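Local coordinates for protein tyrocidine synthetase 3 (Brevibacillus brevis, PDB 2JGP) that probably forms peptide bonds between carrier-bound intermediates in tyrocidine synthesis, as a peptidyl carrier and condensation bidomain of a nonribosomal peptide synthetase, at residues A[129-133]-A[134-138]; A[176-180]-A[181-185]; A[194-198]-A[199-203]; A[223-227]-A[228-232]; A[410-413]-A[414-418]. All coordinates share one frame; numbering follows the deposited sequence.

Contact 1: residues A[129-133]-A[134-138]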
loop_
_atom_site.group_PDB
_atom_site.type_symbol
_atom_site.label_atom_id
_atom_site.label_comp_id
_atom_site.label_asym_id
_atom_site.label_seq_id
_atom_site.Cartn_x
_atom_site.Cartn_y
_atom_site.Cartn_z
ATOM N N GLY A 129 28.160 -8.902 -16.251
ATOM C CA GLY A 129 28.012 -9.305 -17.646
ATOM C C GLY A 129 28.511 -8.219 -18.578
ATOM O O GLY A 129 29.152 -7.264 -18.138
ATOM N N LYS A 130 28.195 -8.350 -19.863
ATOM C CA LYS A 130 28.760 -7.470 -20.890
ATOM C C LYS A 130 28.327 -6.013 -20.706
ATOM O O LYS A 130 29.171 -5.143 -20.473
ATOM C CB LYS A 130 28.402 -7.972 -22.295
ATOM C CG LYS A 130 28.860 -9.399 -22.601
ATOM C CD LYS A 130 30.370 -9.607 -22.437
ATOM C CE LYS A 130 31.179 -8.825 -23.466
ATOM N NZ LYS A 130 32.619 -9.198 -23.435
ATOM N N LEU A 131 27.020 -5.771 -20.811
ATOM C CA LEU A 131 26.386 -4.458 -20.584
ATOM C C LEU A 131 26.900 -3.330 -21.494
ATOM O O LEU A 131 28.088 -3.004 -21.485
ATOM C CB LEU A 131 26.503 -4.038 -19.108
ATOM C CG LEU A 131 25.227 -3.537 -18.411
ATOM C CD1 LEU A 131 25.577 -2.580 -17.274
ATOM C CD2 LEU A 131 24.246 -2.872 -19.374
ATOM N N GLU A 132 25.994 -2.731 -22.265
ATOM C CA GLU A 132 26.319 -1.592 -23.124
ATOM C C GLU A 132 25.766 -0.314 -22.513
ATOM O O GLU A 132 24.552 -0.189 -22.332
ATOM C CB GLU A 132 25.721 -1.779 -24.515
ATOM C CG GLU A 132 26.246 -2.993 -25.261
ATOM C CD GLU A 132 25.680 -3.100 -26.662
ATOM O OE1 GLU A 132 25.439 -4.238 -27.121
ATOM O OE2 GLU A 132 25.468 -2.049 -27.305
ATOM N N ARG A 133 26.649 0.636 -22.209
ATOM C CA ARG A 133 26.241 1.852 -21.509
ATOM C C ARG A 133 25.243 2.698 -22.306
ATOM O O ARG A 133 24.334 3.292 -21.721
ATOM C CB ARG A 133 27.452 2.692 -21.067
ATOM C CG ARG A 133 28.327 3.258 -22.184
ATOM C CD ARG A 133 28.910 4.609 -21.779
ATOM N NE ARG A 133 29.785 5.178 -22.803
ATOM C CZ ARG A 133 31.064 4.852 -22.988
ATOM N NH1 ARG A 133 31.655 3.933 -22.223
ATOM N NH2 ARG A 133 31.760 5.443 -23.957
ATOM N N THR A 134 25.389 2.734 -23.629
ATOM C CA THR A 134 24.478 3.507 -24.473
ATOM C C THR A 134 23.068 2.905 -24.494
ATOM O O THR A 134 22.078 3.642 -24.523
ATOM C CB THR A 134 25.003 3.641 -25.914
ATOM O OG1 THR A 134 25.249 2.342 -26.465
ATOM C CG2 THR A 134 26.295 4.457 -25.936
ATOM N N ARG A 135 22.977 1.574 -24.476
ATOM C CA ARG A 135 21.674 0.902 -24.399
ATOM C C ARG A 135 20.998 1.117 -23.049
ATOM O O ARG A 135 19.777 1.265 -22.988
ATOM C CB ARG A 135 21.792 -0.598 -24.683
ATOM C CG ARG A 135 21.868 -0.934 -26.167
ATOM C CD ARG A 135 21.202 -2.274 -26.489
ATOM N NE ARG A 135 22.076 -3.419 -26.243
ATOM C CZ ARG A 135 21.685 -4.694 -26.290
ATOM N NH1 ARG A 135 20.418 -5.014 -26.551
ATOM N NH2 ARG A 135 22.568 -5.660 -26.059
ATOM N N VAL A 136 21.788 1.123 -21.976
ATOM C CA VAL A 136 21.267 1.451 -20.647
ATOM C C VAL A 136 20.553 2.794 -20.723
ATOM O O VAL A 136 19.380 2.900 -20.368
ATOM C CB VAL A 136 22.391 1.514 -19.580
ATOM C CG1 VAL A 136 21.852 2.029 -18.244
ATOM C CG2 VAL A 136 23.039 0.146 -19.410
ATOM N N GLU A 137 21.269 3.801 -21.219
ATOM C CA GLU A 137 20.736 5.154 -21.385
ATOM C C GLU A 137 19.472 5.178 -22.243
ATOM O O GLU A 137 18.484 5.820 -21.879
ATOM C CB GLU A 137 21.795 6.063 -22.015
ATOM C CG GLU A 137 21.405 7.528 -22.049
ATOM C CD GLU A 137 22.480 8.399 -22.657
ATOM O OE1 GLU A 137 22.806 8.188 -23.842
ATOM O OE2 GLU A 137 22.996 9.294 -21.948
ATOM N N ALA A 138 19.515 4.473 -23.373
ATOM C CA ALA A 138 18.404 4.451 -24.328
ATOM C C ALA A 138 17.127 3.860 -23.734
ATOM O O ALA A 138 16.028 4.329 -24.031
ATOM C CB ALA A 138 18.800 3.681 -25.576
#

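Contact 2: residues A[176-180]-A[181-185]. Unlike the reference sequence in segment 181-185: Glu181 (reference Gln).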
loop_
_atom_site.group_PDB
_atom_site.type_symbol
_atom_site.label_atom_id
_atom_site.label_comp_id
_atom_site.label_asym_id
_atom_site.label_seq_id
_atom_site.Cartn_x
_atom_site.Cartn_y
_atom_site.Cartn_z
ATOM N N SER A 176 30.601 6.649 -14.865
ATOM C CA SER A 176 31.871 6.767 -14.151
ATOM C C SER A 176 32.537 5.401 -14.017
ATOM O O SER A 176 31.870 4.369 -14.093
ATOM C CB SER A 176 31.658 7.366 -12.756
ATOM O OG SER A 176 30.992 8.616 -12.816
ATOM N N GLU A 177 33.854 5.409 -13.831
ATOM C CA GLU A 177 34.621 4.195 -13.576
ATOM C C GLU A 177 35.305 4.332 -12.218
ATOM O O GLU A 177 36.137 5.217 -12.023
ATOM C CB GLU A 177 35.653 3.965 -14.682
ATOM C CG GLU A 177 35.047 3.938 -16.084
ATOM C CD GLU A 177 35.995 3.418 -17.150
ATOM O OE1 GLU A 177 37.199 3.235 -16.862
ATOM O OE2 GLU A 177 35.530 3.191 -18.289
ATOM N N VAL A 178 34.935 3.463 -11.282
ATOM C CA VAL A 178 35.414 3.548 -9.905
ATOM C C VAL A 178 35.727 2.162 -9.359
ATOM O O VAL A 178 35.320 1.158 -9.937
ATOM C CB VAL A 178 34.347 4.189 -8.988
ATOM C CG1 VAL A 178 34.015 5.600 -9.453
ATOM C CG2 VAL A 178 33.085 3.329 -8.944
ATOM N N THR A 179 36.444 2.118 -8.238
ATOM C CA THR A 179 36.647 0.876 -7.494
ATOM C C THR A 179 35.323 0.440 -6.872
ATOM O O THR A 179 34.426 1.264 -6.680
ATOM C CB THR A 179 37.700 1.059 -6.379
ATOM O OG1 THR A 179 38.969 1.383 -6.967
ATOM C CG2 THR A 179 37.851 -0.213 -5.546
ATOM N N GLU A 180 35.189 -0.850 -6.572
ATOM C CA GLU A 180 33.989 -1.343 -5.895
ATOM C C GLU A 180 33.777 -0.627 -4.561
ATOM O O GLU A 180 32.669 -0.176 -4.261
ATOM C CB GLU A 180 34.056 -2.858 -5.676
ATOM C CG GLU A 180 32.747 -3.449 -5.176
ATOM C CD GLU A 180 32.803 -4.943 -4.953
ATOM O OE1 GLU A 180 33.826 -5.575 -5.289
ATOM O OE2 GLU A 180 31.810 -5.494 -4.443
ATOM N N GLU A 181 34.843 -0.516 -3.769
ATOM C CA GLU A 181 34.770 0.167 -2.473
ATOM C C GLU A 181 34.422 1.651 -2.631
ATOM O O GLU A 181 33.661 2.195 -1.834
ATOM C CB GLU A 181 36.082 0.011 -1.690
ATOM C CG GLU A 181 35.922 0.189 -0.181
ATOM C CD GLU A 181 35.105 -0.925 0.455
ATOM O OE1 GLU A 181 35.551 -2.093 0.399
ATOM O OE2 GLU A 181 34.021 -0.639 1.007
ATOM N N GLU A 182 34.970 2.297 -3.658
ATOM C CA GLU A 182 34.592 3.675 -3.989
ATOM C C GLU A 182 33.110 3.769 -4.363
ATOM O O GLU A 182 32.436 4.741 -4.018
ATOM C CB GLU A 182 35.452 4.218 -5.134
ATOM C CG GLU A 182 36.910 4.445 -4.765
ATOM C CD GLU A 182 37.760 4.896 -5.944
ATOM O OE1 GLU A 182 37.332 4.713 -7.107
ATOM O OE2 GLU A 182 38.863 5.437 -5.703
ATOM N N ALA A 183 32.604 2.758 -5.067
ATOM C CA ALA A 183 31.191 2.713 -5.435
ATOM C C ALA A 183 30.292 2.687 -4.196
ATOM O O ALA A 183 29.237 3.318 -4.183
ATOM C CB ALA A 183 30.904 1.511 -6.329
ATOM N N ARG A 184 30.722 1.966 -3.161
ATOM C CA ARG A 184 29.952 1.858 -1.920
ATOM C C ARG A 184 29.730 3.201 -1.223
ATOM O O ARG A 184 28.649 3.440 -0.687
ATOM C CB ARG A 184 30.611 0.871 -0.949
ATOM C CG ARG A 184 30.490 -0.581 -1.375
ATOM C CD ARG A 184 30.719 -1.531 -0.208
ATOM N NE ARG A 184 30.489 -2.923 -0.590
ATOM C CZ ARG A 184 31.364 -3.702 -1.226
ATOM N NH1 ARG A 184 32.569 -3.248 -1.572
ATOM N NH2 ARG A 184 31.028 -4.954 -1.519
ATOM N N GLU A 185 30.739 4.073 -1.231
ATOM C CA GLU A 185 30.589 5.403 -0.623
ATOM C C GLU A 185 29.841 6.342 -1.572
ATOM O O GLU A 185 28.986 7.117 -1.136
ATOM C CB GLU A 185 31.945 6.017 -0.252
ATOM C CG GLU A 185 32.006 6.803 1.097
ATOM C CD GLU A 185 30.645 7.148 1.715
ATOM O OE1 GLU A 185 30.319 6.552 2.767
ATOM O OE2 GLU A 185 29.908 8.006 1.172
#

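Contact 3: residues A[194-198]-A[199-203]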
loop_
_atom_site.group_PDB
_atom_site.type_symbol
_atom_site.label_atom_id
_atom_site.label_comp_id
_atom_site.label_asym_id
_atom_site.label_seq_id
_atom_site.Cartn_x
_atom_site.Cartn_y
_atom_site.Cartn_z
ATOM N N PHE A 194 16.019 16.855 -5.224
ATOM C CA PHE A 194 15.536 17.163 -6.557
ATOM C C PHE A 194 14.925 18.549 -6.538
ATOM O O PHE A 194 14.228 18.910 -5.582
ATOM C CB PHE A 194 14.456 16.163 -6.974
ATOM C CG PHE A 194 14.983 14.805 -7.321
ATOM C CD1 PHE A 194 15.124 13.830 -6.346
ATOM C CD2 PHE A 194 15.345 14.503 -8.623
ATOM C CE1 PHE A 194 15.614 12.577 -6.667
ATOM C CE2 PHE A 194 15.829 13.252 -8.954
ATOM C CZ PHE A 194 15.964 12.287 -7.975
ATOM N N ASP A 195 15.179 19.312 -7.593
ATOM C CA ASP A 195 14.432 20.529 -7.857
ATOM C C ASP A 195 13.111 20.115 -8.488
ATOM O O ASP A 195 13.086 19.597 -9.607
ATOM C CB ASP A 195 15.207 21.449 -8.800
ATOM C CG ASP A 195 14.513 22.781 -9.024
ATOM O OD1 ASP A 195 13.285 22.883 -8.819
ATOM O OD2 ASP A 195 15.199 23.734 -9.416
ATOM N N LEU A 196 12.017 20.334 -7.765
ATOM C CA LEU A 196 10.702 19.869 -8.201
ATOM C C LEU A 196 10.168 20.594 -9.445
ATOM O O LEU A 196 9.189 20.136 -10.052
ATOM C CB LEU A 196 9.698 19.967 -7.044
ATOM C CG LEU A 196 9.357 18.695 -6.258
ATOM C CD1 LEU A 196 10.429 17.592 -6.304
ATOM C CD2 LEU A 196 8.948 19.035 -4.818
ATOM N N GLU A 197 10.803 21.713 -9.804
ATOM C CA GLU A 197 10.446 22.491 -10.999
ATOM C C GLU A 197 11.049 21.939 -12.289
ATOM O O GLU A 197 10.766 22.461 -13.367
ATOM C CB GLU A 197 10.917 23.942 -10.855
ATOM C CG GLU A 197 10.196 24.737 -9.813
ATOM C CD GLU A 197 10.457 26.218 -9.962
ATOM O OE1 GLU A 197 9.481 26.985 -9.917
ATOM O OE2 GLU A 197 11.634 26.606 -10.144
ATOM N N VAL A 198 11.875 20.903 -12.185
ATOM C CA VAL A 198 12.647 20.415 -13.323
ATOM C C VAL A 198 12.434 18.922 -13.539
ATOM O O VAL A 198 12.866 18.097 -12.733
ATOM C CB VAL A 198 14.150 20.701 -13.135
ATOM C CG1 VAL A 198 14.975 20.094 -14.279
ATOM C CG2 VAL A 198 14.395 22.202 -13.037
ATOM N N ALA A 199 11.754 18.587 -14.630
ATOM C CA ALA A 199 11.621 17.210 -15.074
ATOM C C ALA A 199 12.834 16.868 -15.945
ATOM O O ALA A 199 13.404 17.752 -16.593
ATOM C CB ALA A 199 10.317 17.019 -15.852
ATOM N N PRO A 200 13.258 15.597 -15.948
ATOM C CA PRO A 200 12.698 14.447 -15.252
ATOM C C PRO A 200 13.161 14.351 -13.795
ATOM O O PRO A 200 14.324 14.645 -13.482
ATOM C CB PRO A 200 13.247 13.273 -16.055
ATOM C CG PRO A 200 14.583 13.742 -16.498
ATOM C CD PRO A 200 14.450 15.223 -16.732
ATOM N N LEU A 201 12.261 13.931 -12.914
ATOM C CA LEU A 201 12.611 13.696 -11.514
ATOM C C LEU A 201 13.141 12.272 -11.314
ATOM O O LEU A 201 12.750 11.566 -10.384
ATOM C CB LEU A 201 11.413 13.977 -10.609
ATOM C CG LEU A 201 10.979 15.441 -10.666
ATOM C CD1 LEU A 201 9.584 15.624 -10.106
ATOM C CD2 LEU A 201 11.996 16.326 -9.939
ATOM N N ILE A 202 14.039 11.868 -12.207
ATOM C CA ILE A 202 14.742 10.602 -12.093
ATOM C C ILE A 202 16.157 10.852 -12.571
ATOM O O ILE A 202 16.371 11.617 -13.519
ATOM C CB ILE A 202 14.059 9.472 -12.911
ATOM C CG1 ILE A 202 14.808 8.143 -12.733
ATOM C CG2 ILE A 202 13.974 9.835 -14.389
ATOM C CD1 ILE A 202 14.017 6.908 -13.175
ATOM N N ARG A 203 17.123 10.236 -11.897
ATOM C CA ARG A 203 18.519 10.326 -12.318
ATOM C C ARG A 203 19.177 8.961 -12.204
ATOM O O ARG A 203 18.767 8.118 -11.397
ATOM C CB ARG A 203 19.288 11.395 -11.530
ATOM C CG ARG A 203 19.078 11.393 -10.029
ATOM C CD ARG A 203 19.987 12.419 -9.350
ATOM N NE ARG A 203 19.495 13.796 -9.470
ATOM C CZ ARG A 203 19.077 14.564 -8.462
ATOM N NH1 ARG A 203 19.087 14.126 -7.212
ATOM N NH2 ARG A 203 18.649 15.794 -8.705
#

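Contact 4: residues A[223-227]-A[228-232]. With SO4 (sulfate ion), chain B.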
loop_
_atom_site.group_PDB
_atom_site.type_symbol
_atom_site.label_atom_id
_atom_site.label_comp_id
_atom_site.label_asym_id
_atom_site.label_seq_id
_atom_site.Cartn_x
_atom_site.Cartn_y
_atom_site.Cartn_z
ATOM N N SER A 223 7.226 11.921 -5.172
ATOM C CA SER A 223 6.032 12.602 -5.704
ATOM C C SER A 223 5.561 12.054 -7.054
ATOM O O SER A 223 4.417 12.288 -7.457
ATOM C CB SER A 223 6.289 14.109 -5.840
ATOM O OG SER A 223 7.350 14.360 -6.749
ATOM N N ILE A 224 6.435 11.340 -7.760
ATOM C CA ILE A 224 6.098 10.778 -9.081
ATOM C C ILE A 224 6.272 9.254 -9.159
ATOM O O ILE A 224 6.276 8.666 -10.244
ATOM C CB ILE A 224 6.865 11.518 -10.222
ATOM C CG1 ILE A 224 8.380 11.539 -10.007
ATOM C CG2 ILE A 224 6.372 12.947 -10.328
ATOM C CD1 ILE A 224 9.057 10.214 -10.179
ATOM N N SER A 225 6.386 8.608 -8.005
ATOM C CA SER A 225 6.617 7.169 -7.967
ATOM C C SER A 225 6.174 6.560 -6.639
ATOM O O SER A 225 5.704 7.269 -5.746
ATOM C CB SER A 225 8.097 6.881 -8.229
ATOM O OG SER A 225 8.324 5.513 -8.477
ATOM N N ASP A 226 6.276 5.236 -6.552
ATOM C CA ASP A 226 6.125 4.499 -5.299
ATOM C C ASP A 226 6.723 3.098 -5.459
ATOM O O ASP A 226 7.282 2.771 -6.519
ATOM C CB ASP A 226 4.658 4.484 -4.788
ATOM C CG ASP A 226 3.696 3.762 -5.709
ATOM O OD1 ASP A 226 4.144 3.074 -6.650
ATOM O OD2 ASP A 226 2.467 3.873 -5.462
ATOM N N GLY A 227 6.623 2.285 -4.410
ATOM C CA GLY A 227 7.220 0.957 -4.390
ATOM C C GLY A 227 6.822 0.123 -5.588
ATOM O O GLY A 227 7.677 -0.440 -6.275
ATOM N N VAL A 228 5.522 0.055 -5.847
ATOM C CA VAL A 228 5.015 -0.661 -7.014
ATOM C C VAL A 228 5.559 -0.059 -8.318
ATOM O O VAL A 228 5.932 -0.803 -9.222
ATOM C CB VAL A 228 3.470 -0.700 -7.036
ATOM C CG1 VAL A 228 2.948 -1.118 -8.400
ATOM C CG2 VAL A 228 2.945 -1.640 -5.954
ATOM N N SER A 229 5.614 1.273 -8.414
ATOM C CA SER A 229 6.108 1.916 -9.640
ATOM C C SER A 229 7.574 1.562 -9.913
ATOM O O SER A 229 7.949 1.322 -11.061
ATOM C CB SER A 229 5.949 3.435 -9.597
ATOM O OG SER A 229 4.617 3.825 -9.322
ATOM N N SER A 230 8.393 1.514 -8.861
ATOM C CA SER A 230 9.798 1.115 -8.996
ATOM C C SER A 230 9.937 -0.299 -9.545
ATOM O O SER A 230 10.836 -0.572 -10.344
ATOM C CB SER A 230 10.535 1.229 -7.657
ATOM O OG SER A 230 10.462 2.552 -7.170
ATOM N N GLY A 231 9.040 -1.194 -9.133
ATOM C CA GLY A 231 9.015 -2.553 -9.670
ATOM C C GLY A 231 8.698 -2.556 -11.154
ATOM O O GLY A 231 9.350 -3.251 -11.934
ATOM N N ILE A 232 7.701 -1.762 -11.537
ATOM C CA ILE A 232 7.307 -1.588 -12.937
ATOM C C ILE A 232 8.478 -1.037 -13.753
ATOM O O ILE A 232 8.836 -1.592 -14.792
ATOM C CB ILE A 232 6.070 -0.641 -13.058
ATOM C CG1 ILE A 232 4.835 -1.284 -12.423
ATOM C CG2 ILE A 232 5.750 -0.318 -14.515
ATOM C CD1 ILE A 232 3.651 -0.352 -12.327
HETATM S S SO4 B . 6.459 2.847 -1.007
HETATM O O1 SO4 B . 6.118 3.827 -2.023
HETATM O O2 SO4 B . 6.052 3.325 0.309
HETATM O O3 SO4 B . 5.762 1.599 -1.302
HETATM O O4 SO4 B . 7.903 2.627 -1.022
#

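Contact 5: residues A[410-413]-A[414-418]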
loop_
_atom_site.group_PDB
_atom_site.type_symbol
_atom_site.label_atom_id
_atom_site.label_comp_id
_atom_site.label_asym_id
_atom_site.label_seq_id
_atom_site.Cartn_x
_atom_site.Cartn_y
_atom_site.Cartn_z
ATOM N N GLU A 410 -4.356 12.025 4.309
ATOM C CA GLU A 410 -4.056 13.445 4.552
ATOM C C GLU A 410 -5.283 14.232 5.001
ATOM O O GLU A 410 -5.181 15.111 5.859
ATOM C CB GLU A 410 -3.490 14.110 3.288
ATOM C CG GLU A 410 -2.127 13.589 2.833
ATOM C CD GLU A 410 -2.210 12.322 2.006
ATOM O OE1 GLU A 410 -3.271 12.071 1.395
ATOM O OE2 GLU A 410 -1.210 11.573 1.969
ATOM N N GLU A 411 -6.432 13.934 4.397
ATOM C CA GLU A 411 -7.688 14.584 4.764
ATOM C C GLU A 411 -8.162 14.161 6.150
ATOM O O GLU A 411 -8.640 14.991 6.925
ATOM C CB GLU A 411 -8.775 14.285 3.726
ATOM C CG GLU A 411 -8.538 14.945 2.380
ATOM C CD GLU A 411 -8.450 16.452 2.484
ATOM O OE1 GLU A 411 -9.250 17.049 3.240
ATOM O OE2 GLU A 411 -7.579 17.043 1.810
ATOM N N LEU A 412 -8.032 12.869 6.453
ATOM C CA LEU A 412 -8.450 12.332 7.746
ATOM C C LEU A 412 -7.706 12.999 8.899
ATOM O O LEU A 412 -8.318 13.406 9.882
ATOM C CB LEU A 412 -8.219 10.819 7.797
ATOM C CG LEU A 412 -8.605 10.112 9.102
ATOM C CD1 LEU A 412 -10.055 10.380 9.474
ATOM C CD2 LEU A 412 -8.339 8.619 8.978
ATOM N N VAL A 413 -6.387 13.097 8.771
ATOM C CA VAL A 413 -5.548 13.694 9.814
ATOM C C VAL A 413 -5.968 15.130 10.118
ATOM O O VAL A 413 -6.095 15.510 11.282
ATOM C CB VAL A 413 -4.058 13.668 9.415
ATOM C CG1 VAL A 413 -3.238 14.606 10.307
ATOM C CG2 VAL A 413 -3.520 12.237 9.476
ATOM N N GLU A 414 -6.189 15.917 9.068
ATOM C CA GLU A 414 -6.598 17.312 9.222
ATOM C C GLU A 414 -8.036 17.434 9.731
ATOM O O GLU A 414 -8.336 18.309 10.539
ATOM C CB GLU A 414 -6.437 18.065 7.899
ATOM C CG GLU A 414 -4.987 18.213 7.434
ATOM C CD GLU A 414 -4.153 19.102 8.352
ATOM O OE1 GLU A 414 -2.963 18.788 8.570
ATOM O OE2 GLU A 414 -4.685 20.112 8.859
ATOM N N LYS A 415 -8.915 16.549 9.264
ATOM C CA LYS A 415 -10.335 16.600 9.623
ATOM C C LYS A 415 -10.582 16.211 11.081
ATOM O O LYS A 415 -11.523 16.708 11.703
ATOM C CB LYS A 415 -11.154 15.695 8.696
ATOM C CG LYS A 415 -12.666 15.884 8.784
ATOM C CD LYS A 415 -13.104 17.205 8.175
ATOM C CE LYS A 415 -14.615 17.293 8.073
ATOM N NZ LYS A 415 -15.038 18.351 7.115
ATOM N N LEU A 416 -9.740 15.334 11.622
ATOM C CA LEU A 416 -9.870 14.894 13.015
ATOM C C LEU A 416 -9.290 15.894 14.020
ATOM O O LEU A 416 -9.342 15.653 15.229
ATOM C CB LEU A 416 -9.199 13.527 13.210
ATOM C CG LEU A 416 -9.914 12.326 12.595
ATOM C CD1 LEU A 416 -9.056 11.074 12.721
ATOM C CD2 LEU A 416 -11.273 12.115 13.247
ATOM N N ALA A 417 -8.761 17.014 13.529
ATOM C CA ALA A 417 -8.021 17.958 14.364
ATOM C C ALA A 417 -6.741 17.263 14.828
ATOM O O ALA A 417 -6.053 16.651 14.007
ATOM C CB ALA A 417 -8.870 18.452 15.542
ATOM N N ILE A 418 -6.427 17.313 16.121
ATOM C CA ILE A 418 -5.133 16.812 16.586
ATOM C C ILE A 418 -5.128 16.275 18.025
ATOM O O ILE A 418 -5.717 16.862 18.936
ATOM C CB ILE A 418 -4.046 17.919 16.425
ATOM C CG1 ILE A 418 -3.286 17.737 15.104
ATOM C CG2 ILE A 418 -3.076 17.929 17.599
ATOM C CD1 ILE A 418 -2.518 18.972 14.671
#

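Contact 1: residues A[129-133]-A[134-138]
Glu132 and Arg135 meet at the surface in a weak salt bridge. Glu132 OE1 takes Arg135 NH2 at 3.4 Å with the N-H bent to 135°, and the carboxylate and guanidinium planes stand 56° apart, so this is one oblique bond, not a parallel pair. Arg135 gets there by turning sharply at chi3 (-83°), which brings NE, too, to 3.6 Å from Glu132 OE1. The backbone bonds belong to a helix start: Val136 N reaches Glu132 O at 3.1 Å, and Glu137 N reaches Arg133 O at the same length. Glu132 is the N-cap of helix 133-146, where the chain leaves strand 123-129 of the five-stranded sheet, and its own N-H goes to Tyr241 OH. On the buried side, Leu131 and Val136 cross at about a right angle, with Leu131 CD2 only 3.3 Å from Val136 CG2, tighter than usual for two methyls, so the exact placing of the leucine tip is doubtful. Tyr241 of helix 227-241 packs on both residues, while Arg133 makes a cation-pi contact with Tyr175.

Contact 2: residues A[176-180]-A[181-185]
Thr179 N donates to Glu182 OE1 at 3.0 Å along a nearly straight line (169°), meeting the oxygen from above the carboxylate plane. Thr179 is the N-cap of the helix and its hydroxyl makes no capping bond, so this is one half of a capping box: the third residue of the helix reaches back to the N-cap amide, without the reciprocal bond. The Glu182 chain runs extended beyond CG to do so, passing CG 3.8 Å from Thr179 CB. Spanning one turn of the helix, Glu180 OE2 and Arg184 NH2 form a salt bridge at 3.1 Å, the two flat groups turned 26° against each other. Arg184 NH1 also has OE1 of Glu181, which differs from the reference sequence, at 3.8 Å, a long bridge that makes a network of the three. The other oxygen of Glu180, OE1, pairs with Arg213, so each oxygen of that carboxylate has an arginine partner. The apolar part is Val178 CG2 against Ala183 CB at 3.9 Å, and Ala183 N bonds to Thr179 O at 2.9 Å. Ala183 and Glu180 also pack on Ile209, and the whole turn joins strand 174-177 to helix 180-189 in the beta-alpha-beta unit that returns as the parallel strand 202-210.

Contact 3: residues A[194-198]-A[199-203]
Arg203 starts with CG wedged between its backbone N and carbonyl carbon (chi1 46°) and turns again at chi3 (78°), which lays its guanidinium flat on the ring of Phe194. The planes are only 4° apart and the centres 3.8 Å, a cation-pi stack in which NH1 lies 3.6 Å above the ring plane, over its centre. Arg203 NH2 also donates to Pro193 O, which would limit sliding of the guanidinium over the ring. Leu201 makes the apolar part of the contact: its CD2 lies 3.9 Å from Phe194 CB and 4.2 Å from Leu196 CD1, and comes within 3.4 Å of Val198 O. Between these side chains the chain makes a type I turn from Asp195 to Val198, overlaid by an Asx turn in which Asp195 OD1 accepts from Glu197 N at 2.9 Å. This is the loop that brings the chain from helix 180-189 back to the sheet as strand 202-210, completing a beta-alpha-beta crossover. The return passes through a cis peptide before Pro200 and an inverse gamma turn centred on Leu201. Leu201 bonds through its backbone to His221, and Phe154 of strand 152-157 packs against both Leu196 and Leu201.

Contact 4: residues A[223-227]-A[228-232]
Asp226 O accepts from Ser230 N at 2.9 Å and Gly227 O from Gly231 N at 3.3 Å, which opens helix 227-241 directly after the N-cap, Asp226. The side chain of that aspartate closes the cap: with CG set between its backbone N and carbonyl carbon (chi1 64°), OD1 swings over the first turn and receives Ser229 N at 2.9 Å, nearly along its C-O axis. Ser229 OG sits 2.8 Å from the same OD1, but its one proton also has Gly369 O within reach, so which of the two acceptors receives it is not settled. Asp226 and Gly227 are the last two residues of the HHxxxDG signature of condensation domains. The carboxylate is tied into the fold by several further bonds: OD1 by a salt bridge to Arg359, OD2 by the backbone N-H groups of Phe371 and Val372. Together these bonds hold it in place. Ser230 OG adds a second donor to Asp226 O at 3.3 Å, arriving from above the carbonyl plane. The buried Ser225 OG, by contrast, has no polar partner in the model and lies against Ser229 CB at 3.3 Å. At the helix start, Gly227 N points its hydrogen at O1 of a sulfate, probably from the crystallisation liquor, at 2.9 Å, where the helix N-terminus would favour an anion.

Contact 5: residues A[410-413]-A[414-418]
Leu416, just past the end of helix 409-415, reaches back over the last turn to Leu412. Its CB lies 3.4 Å from Leu412 O, the carbonyl that its own backbone N bonds at 3.0 Å. CG, set beside the backbone N (chi1 -72°), hangs over the same oxygen and also comes to 3.7 Å from Leu412 CD1. Further out, Leu416 CD1 meets Leu412 CD1 at 3.5 Å, slightly tighter than usual for two methyls, with the side chains crossing obliquely. Leu412 has CG opposite its backbone N (chi1 180°), and a turn at chi2 brings CD1 to that meeting point. The two form an i to i+4 apolar pair, with Leu427 packing on both leucines and Trp276 and Leu277 of helix 267-279 on Leu412. This is the C-terminal end of the short helix 409-415. Lys415 N still bonds Glu411 O at 2.8 Å, whereas Glu414 N reaches Glu410 O only weakly, at 3.5 Å. Lys415 CB comes to 3.2 Å from Glu411 O before its chain heads outward over helix 267-279, near Glu273. Ala417 is the first residue to leave helical angles, and its positive phi (66°) swings the chain off the helix axis. On the first turn, Glu410 OE1 is bonded to Ser101 OG at the start of helix 101-113.

All five contacts lie in the condensation domain. Contacts 1, 2 and 4 are helix starts, contact 3 is the loop into a sheet strand and contact 5 is a helix end. Contacts 2 and 3 bracket the crossover between strands 174-177 and 202-210, with centres about 25 Å apart. Contacts 3 and 4 touch: Leu201 CB lies 3.9 Å from Ile224 CG1, so the turn before strand 202-210 packs against the HHxxxDG loop that bears the active-site signature. The sulfate lies at contact 4, hydrogen-bonded by Gly227 N. Contact 1, at the start of helix 133-146, has its centre about 22 Å from that of contact 4. Contact 5 lies across the chain's centre from contact 1, their centres about 48 Å apart.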